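Local coordinates for protein alanine racemase 1 (Caldanaerobacter subterraneus subsp. tengcongensis MB4, PDB 4Y2W) that belongs to the alanine racemase family and joins an N-terminal TIM-type alpha/beta barrel to a C-terminal domain rich in beta strands, at residues V33-V38 with E58-F63; H205-A210 with D221-G226. The protein carries 1 engineered substitution. All blocks are in the same frame, centred on the assembly; numbering follows the deposited sequence.

How the contacts relate
Both contacts are buried and pair parallel strands of the same eight-stranded barrel. Contact 1 joins the first strand, 34-38, to the second, 62-65. Contact 2 joins the seventh, 203-208, to the eighth, 222-224. The barrel closes between them, where strands 34-38 and 222-224 lie side by side; the M36 N to V223 O distance is 2.9 Å. Contact 1 is mainly backbone pairing with apolar packing, and its polar D61 and K34 sit at the more exposed edge. Contact 2 puts a histidine and an arginine inside the barrel. It ends at a phosphate ion, with a bound alanine nearby; the M36 side chain of contact 1 is about 11 Å from a bound alanine.

Contact 1: residues V33-V38 with E58-F63; sequences VKIMAV and EGVDYF
M36 pairs with Y62 and A37 with F63 in parallel register, their CA atoms 4.3 and 4.9 Å apart. The Y62 N donates to I35 O at 3.2 Å, and D61 N makes a second, weak bond to the same oxygen. Further along, A37 N donates to Y62 O at 3.0 Å. Just before the paired residues, the D61 carboxylate stands in for a backbone acceptor. Its OD2 takes the I35 N-H through the anti lone pair at 2.9 Å, with a fairly straight angle of 159°. The K34 side chain crosses D61 at about a right angle, and its amine makes no contact with the carboxylate.

The pairing joins the first two strands of the TIM-type barrel, within a beta-alpha-beta unit. Helix 48-58 leads into the second strand and ends in a Schellman motif at G59. M36 and Y62 point to the barrel interior, side by side. With chi1 at 167°, the M36 chain leaves away from the backbone N and then bends at chi3, bringing CE obliquely to the Y62 ring, 3.5 Å from CD1. The Y62 OH bonds to T103 and E163. A37 and F63 face helix 48-58, where both touch L55. The A37 CB lies 3.8 Å from F63 CD1, and V60 CG2 is 3.9 Å from the same CB.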
loop_
_atom_site.group_PDB
_atom_site.type_symbol
_atom_site.label_atom_id
_atom_site.label_comp_id
_atom_site.label_asym_id
_atom_site.label_seq_id
_atom_site.Cartn_x
_atom_site.Cartn_y
_atom_site.Cartn_z
ATOM N N VAL A 33 -30.258 -14.818 -12.097
ATOM C CA VAL A 33 -29.380 -13.653 -12.179
ATOM C C VAL A 33 -27.962 -14.070 -11.802
ATOM O O VAL A 33 -27.737 -14.610 -10.717
ATOM C CB VAL A 33 -29.846 -12.518 -11.245
ATOM C CG1 VAL A 33 -28.978 -11.279 -11.434
ATOM C CG2 VAL A 33 -31.314 -12.195 -11.490
ATOM N N LYS A 34 -27.015 -13.807 -12.700
ATOM C CA LYS A 34 -25.623 -14.226 -12.521
ATOM C C LYS A 34 -24.855 -13.257 -11.628
ATOM O O LYS A 34 -25.197 -12.075 -11.537
ATOM C CB LYS A 34 -24.919 -14.337 -13.875
ATOM C CG LYS A 34 -25.601 -15.290 -14.843
ATOM C CD LYS A 34 -24.804 -15.470 -16.124
ATOM C CE LYS A 34 -25.555 -16.358 -17.104
ATOM N NZ LYS A 34 -24.699 -16.779 -18.246
ATOM N N ILE A 35 -23.812 -13.762 -10.975
ATOM C CA ILE A 35 -23.011 -12.951 -10.060
ATOM C C ILE A 35 -21.555 -12.859 -10.515
ATOM O O ILE A 35 -20.903 -13.875 -10.759
ATOM C CB ILE A 35 -23.092 -13.499 -8.620
ATOM C CG1 ILE A 35 -24.519 -13.298 -8.091
ATOM C CG2 ILE A 35 -22.074 -12.805 -7.721
ATOM C CD1 ILE A 35 -24.773 -13.847 -6.705
ATOM N N MET A 36 -21.068 -11.625 -10.631
ATOM C CA MET A 36 -19.668 -11.351 -10.924
ATOM C C MET A 36 -19.006 -10.809 -9.668
ATOM O O MET A 36 -19.255 -9.669 -9.276
ATOM C CB MET A 36 -19.546 -10.318 -12.046
ATOM C CG MET A 36 -18.149 -9.739 -12.209
ATOM S SD MET A 36 -18.050 -8.501 -13.505
ATOM C CE MET A 36 -17.925 -9.556 -14.943
ATOM N N ALA A 37 -18.156 -11.617 -9.043
ATOM C CA ALA A 37 -17.419 -11.173 -7.859
ATOM C C ALA A 37 -16.317 -10.187 -8.261
ATOM O O ALA A 37 -15.358 -10.557 -8.937
ATOM C CB ALA A 37 -16.827 -12.365 -7.122
ATOM N N VAL A 38 -16.476 -8.927 -7.866
ATOM C CA VAL A 38 -15.421 -7.937 -8.049
ATOM C C VAL A 38 -14.374 -8.217 -6.978
ATOM O O VAL A 38 -14.670 -8.156 -5.787
ATOM C CB VAL A 38 -15.950 -6.495 -7.915
ATOM C CG1 VAL A 38 -14.815 -5.485 -8.034
ATOM C CG2 VAL A 38 -17.022 -6.224 -8.964
ATOM N N GLU A 58 -17.288 -22.091 -4.779
ATOM C CA GLU A 58 -18.653 -21.725 -4.395
ATOM C C GLU A 58 -19.595 -21.568 -5.596
ATOM O O GLU A 58 -20.808 -21.480 -5.421
ATOM C CB GLU A 58 -18.637 -20.434 -3.565
ATOM C CG GLU A 58 -19.775 -20.319 -2.562
ATOM C CD GLU A 58 -19.699 -21.352 -1.448
ATOM O OE1 GLU A 58 -20.770 -21.763 -0.949
ATOM O OE2 GLU A 58 -18.576 -21.754 -1.068
ATOM N N GLY A 59 -19.034 -21.513 -6.803
ATOM C CA GLY A 59 -19.821 -21.540 -8.036
ATOM C C GLY A 59 -20.143 -20.171 -8.607
ATOM O O GLY A 59 -21.207 -19.977 -9.193
ATOM N N VAL A 60 -19.224 -19.223 -8.451
ATOM C CA VAL A 60 -19.409 -17.870 -8.978
ATOM C C VAL A 60 -19.398 -17.881 -10.511
ATOM O O VAL A 60 -18.710 -18.695 -11.125
ATOM C CB VAL A 60 -18.330 -16.909 -8.428
ATOM C CG1 VAL A 60 -16.962 -17.191 -9.045
ATOM C CG2 VAL A 60 -18.739 -15.459 -8.642
ATOM N N ASP A 61 -20.164 -16.977 -11.118
ATOM C CA ASP A 61 -20.355 -16.967 -12.577
ATOM C C ASP A 61 -19.269 -16.201 -13.335
ATOM O O ASP A 61 -18.929 -16.559 -14.463
ATOM C CB ASP A 61 -21.731 -16.389 -12.929
ATOM C CG ASP A 61 -22.869 -17.199 -12.344
ATOM O OD1 ASP A 61 -22.894 -18.426 -12.564
ATOM O OD2 ASP A 61 -23.737 -16.614 -11.664
ATOM N N TYR A 62 -18.744 -15.145 -12.722
ATOM C CA TYR A 62 -17.719 -14.309 -13.348
ATOM C C TYR A 62 -16.838 -13.683 -12.268
ATOM O O TYR A 62 -17.208 -13.652 -11.092
ATOM C CB TYR A 62 -18.388 -13.196 -14.164
ATOM C CG TYR A 62 -17.967 -13.116 -15.617
ATOM C CD1 TYR A 62 -16.709 -12.643 -15.980
ATOM C CD2 TYR A 62 -18.842 -13.493 -16.636
ATOM C CE1 TYR A 62 -16.332 -12.561 -17.313
ATOM C CE2 TYR A 62 -18.471 -13.414 -17.969
ATOM C CZ TYR A 62 -17.217 -12.948 -18.302
ATOM O OH TYR A 62 -16.846 -12.864 -19.621
ATOM N N PHE A 63 -15.670 -13.190 -12.673
ATOM C CA PHE A 63 -14.849 -12.337 -11.817
ATOM C C PHE A 63 -14.628 -10.985 -12.478
ATOM O O PHE A 63 -14.481 -10.895 -13.696
ATOM C CB PHE A 63 -13.493 -12.984 -11.525
ATOM C CG PHE A 63 -13.537 -14.028 -10.451
ATOM C CD1 PHE A 63 -13.907 -13.694 -9.159
ATOM C CD2 PHE A 63 -13.190 -15.342 -10.726
ATOM C CE1 PHE A 63 -13.943 -14.652 -8.162
ATOM C CE2 PHE A 63 -13.220 -16.307 -9.734
ATOM C CZ PHE A 63 -13.598 -15.962 -8.449
#

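Contact 2: residues H205-A210 with D221-G226; sequences HIANAA and DMVRPG. With PO4 (phosphate ion), chain C.
H205 and M222 run side by side into the barrel interior. The M222 CE sits over the centre of one face of the imidazole in a CH-pi contact, 3.6 Å from the ring centroid and 6° off the normal. M222 reaches there because its chain bends at the last torsion (chi3 59°). R224 comes to the same ring from the edge. Its CD lies in the ring plane, 3.7 Å from H205 ND1. That nitrogen in turn lies at the edge of the guanidinium, whose plane is turned 72° from the ring. R224 N donates to A207 O at 3.0 Å. On the other side of the strands A207 CB meets V223 CG2 at 4.0 Å, and both touch I212 of helix 209-214.

The contact joins the seventh and eighth strands of the TIM-type barrel, linked by helix 209-214 in a beta-alpha-beta unit. N208 is the N-cap of that helix. At this C-terminal end of the strands a phosphate ion lies between the segments. The A209 N and G226 N both make weak hydrogen bonds to its O1, and N208 ND2 makes another to O2. The ion probably comes from the crystallisation liquor.

Further out, R224 NH2 donates to S167 O, which helps to fix the guanidinium, and the R224 side chain touches H168 of the bound-alanine pocket. The rings of Y166 and H129 also meet H205, the first nearly parallel to it. Just before the eighth strand, D221 forms a salt bridge with K204.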
loop_
_atom_site.group_PDB
_atom_site.type_symbol
_atom_site.label_atom_id
_atom_site.label_comp_id
_atom_site.label_asym_id
_atom_site.label_seq_id
_atom_site.Cartn_x
_atom_site.Cartn_y
_atom_site.Cartn_z
ATOM N N HIS A 205 -25.659 -5.711 -17.628
ATOM C CA HIS A 205 -25.452 -5.505 -16.191
ATOM C C HIS A 205 -25.038 -4.078 -15.879
ATOM O O HIS A 205 -24.416 -3.408 -16.698
ATOM C CB HIS A 205 -24.428 -6.500 -15.632
ATOM C CG HIS A 205 -23.124 -6.525 -16.370
ATOM N ND1 HIS A 205 -21.940 -6.114 -15.799
ATOM C CD2 HIS A 205 -22.814 -6.933 -17.624
ATOM C CE1 HIS A 205 -20.957 -6.260 -16.671
ATOM N NE2 HIS A 205 -21.462 -6.755 -17.786
ATOM N N ILE A 206 -25.404 -3.617 -14.689
ATOM C CA ILE A 206 -25.165 -2.229 -14.291
ATOM C C ILE A 206 -24.999 -2.029 -12.776
ATOM O O ILE A 206 -24.344 -1.081 -12.345
ATOM C CB ILE A 206 -26.302 -1.325 -14.828
ATOM C CG1 ILE A 206 -25.945 0.159 -14.691
ATOM C CG2 ILE A 206 -27.620 -1.635 -14.128
ATOM C CD1 ILE A 206 -26.849 1.075 -15.489
ATOM N N ALA A 207 -25.573 -2.924 -11.974
ATOM C CA ALA A 207 -25.645 -2.736 -10.528
ATOM C C ALA A 207 -24.365 -3.134 -9.790
ATOM O O ALA A 207 -23.889 -4.267 -9.915
ATOM C CB ALA A 207 -26.828 -3.515 -9.968
ATOM N N ASN A 208 -23.820 -2.185 -9.028
ATOM C CA ASN A 208 -22.821 -2.471 -7.992
ATOM C C ASN A 208 -23.550 -2.668 -6.654
ATOM O O ASN A 208 -24.781 -2.616 -6.616
ATOM C CB ASN A 208 -21.774 -1.349 -7.912
ATOM C CG ASN A 208 -22.384 0.017 -7.617
ATOM O OD1 ASN A 208 -23.594 0.220 -7.751
ATOM N ND2 ASN A 208 -21.537 0.968 -7.224
ATOM N N ALA A 209 -22.811 -2.894 -5.570
ATOM C CA ALA A 209 -23.413 -3.211 -4.259
ATOM C C ALA A 209 -24.558 -2.276 -3.830
ATOM O O ALA A 209 -25.570 -2.733 -3.296
ATOM C CB ALA A 209 -22.336 -3.249 -3.182
ATOM N N ALA A 210 -24.396 -0.978 -4.067
ATOM C CA ALA A 210 -25.392 0.011 -3.653
ATOM C C ALA A 210 -26.736 -0.197 -4.349
ATOM O O ALA A 210 -27.790 -0.140 -3.712
ATOM C CB ALA A 210 -24.876 1.416 -3.915
ATOM N N ASP A 221 -29.209 -9.028 -16.104
ATOM C CA ASP A 221 -28.725 -10.393 -16.323
ATOM C C ASP A 221 -27.578 -10.761 -15.382
ATOM O O ASP A 221 -27.379 -11.936 -15.079
ATOM C CB ASP A 221 -28.259 -10.569 -17.771
ATOM C CG ASP A 221 -29.324 -10.192 -18.782
ATOM O OD1 ASP A 221 -30.456 -10.708 -18.687
ATOM O OD2 ASP A 221 -29.024 -9.367 -19.671
ATOM N N MET A 222 -26.816 -9.760 -14.944
ATOM C CA MET A 222 -25.688 -9.988 -14.041
ATOM C C MET A 222 -25.516 -8.831 -13.059
ATOM O O MET A 222 -25.926 -7.701 -13.323
ATOM C CB MET A 222 -24.402 -10.212 -14.845
ATOM C CG MET A 222 -23.239 -10.766 -14.038
ATOM S SD MET A 222 -21.912 -11.418 -15.069
ATOM C CE MET A 222 -21.469 -9.964 -16.019
ATOM N N VAL A 223 -24.901 -9.137 -11.923
ATOM C CA VAL A 223 -24.740 -8.195 -10.823
ATOM C C VAL A 223 -23.270 -8.193 -10.353
ATOM O O VAL A 223 -22.590 -9.217 -10.437
ATOM C CB VAL A 223 -25.772 -8.545 -9.720
ATOM C CG1 VAL A 223 -25.154 -8.661 -8.338
ATOM C CG2 VAL A 223 -26.919 -7.544 -9.735
ATOM N N ARG A 224 -22.785 -7.041 -9.880
ATOM C CA ARG A 224 -21.348 -6.836 -9.606
ATOM C C ARG A 224 -21.015 -6.483 -8.141
ATOM O O ARG A 224 -20.616 -5.351 -7.843
ATOM C CB ARG A 224 -20.798 -5.730 -10.518
ATOM C CG ARG A 224 -20.884 -6.008 -12.015
ATOM C CD ARG A 224 -20.037 -5.013 -12.800
ATOM N NE ARG A 224 -20.359 -3.627 -12.451
ATOM C CZ ARG A 224 -21.070 -2.775 -13.193
ATOM N NH1 ARG A 224 -21.562 -3.115 -14.381
ATOM N NH2 ARG A 224 -21.286 -1.548 -12.739
ATOM N N PRO A 225 -21.157 -7.453 -7.222
ATOM C CA PRO A 225 -20.785 -7.190 -5.831
ATOM C C PRO A 225 -19.273 -7.162 -5.637
ATOM O O PRO A 225 -18.568 -8.029 -6.159
ATOM C CB PRO A 225 -21.394 -8.374 -5.077
ATOM C CG PRO A 225 -21.424 -9.475 -6.076
ATOM C CD PRO A 225 -21.702 -8.812 -7.396
ATOM N N GLY A 226 -18.790 -6.174 -4.889
ATOM C CA GLY A 226 -17.366 -6.044 -4.584
ATOM C C GLY A 226 -17.133 -5.950 -3.093
ATOM O O GLY A 226 -17.071 -6.970 -2.407
HETATM P P PO4 C . -18.646 -2.122 -5.335
HETATM O O1 PO4 C . -19.523 -2.970 -4.442
HETATM O O2 PO4 C . -19.230 -0.732 -5.474
HETATM O O3 PO4 C . -18.555 -2.763 -6.701
HETATM O O4 PO4 C . -17.265 -2.016 -4.725
#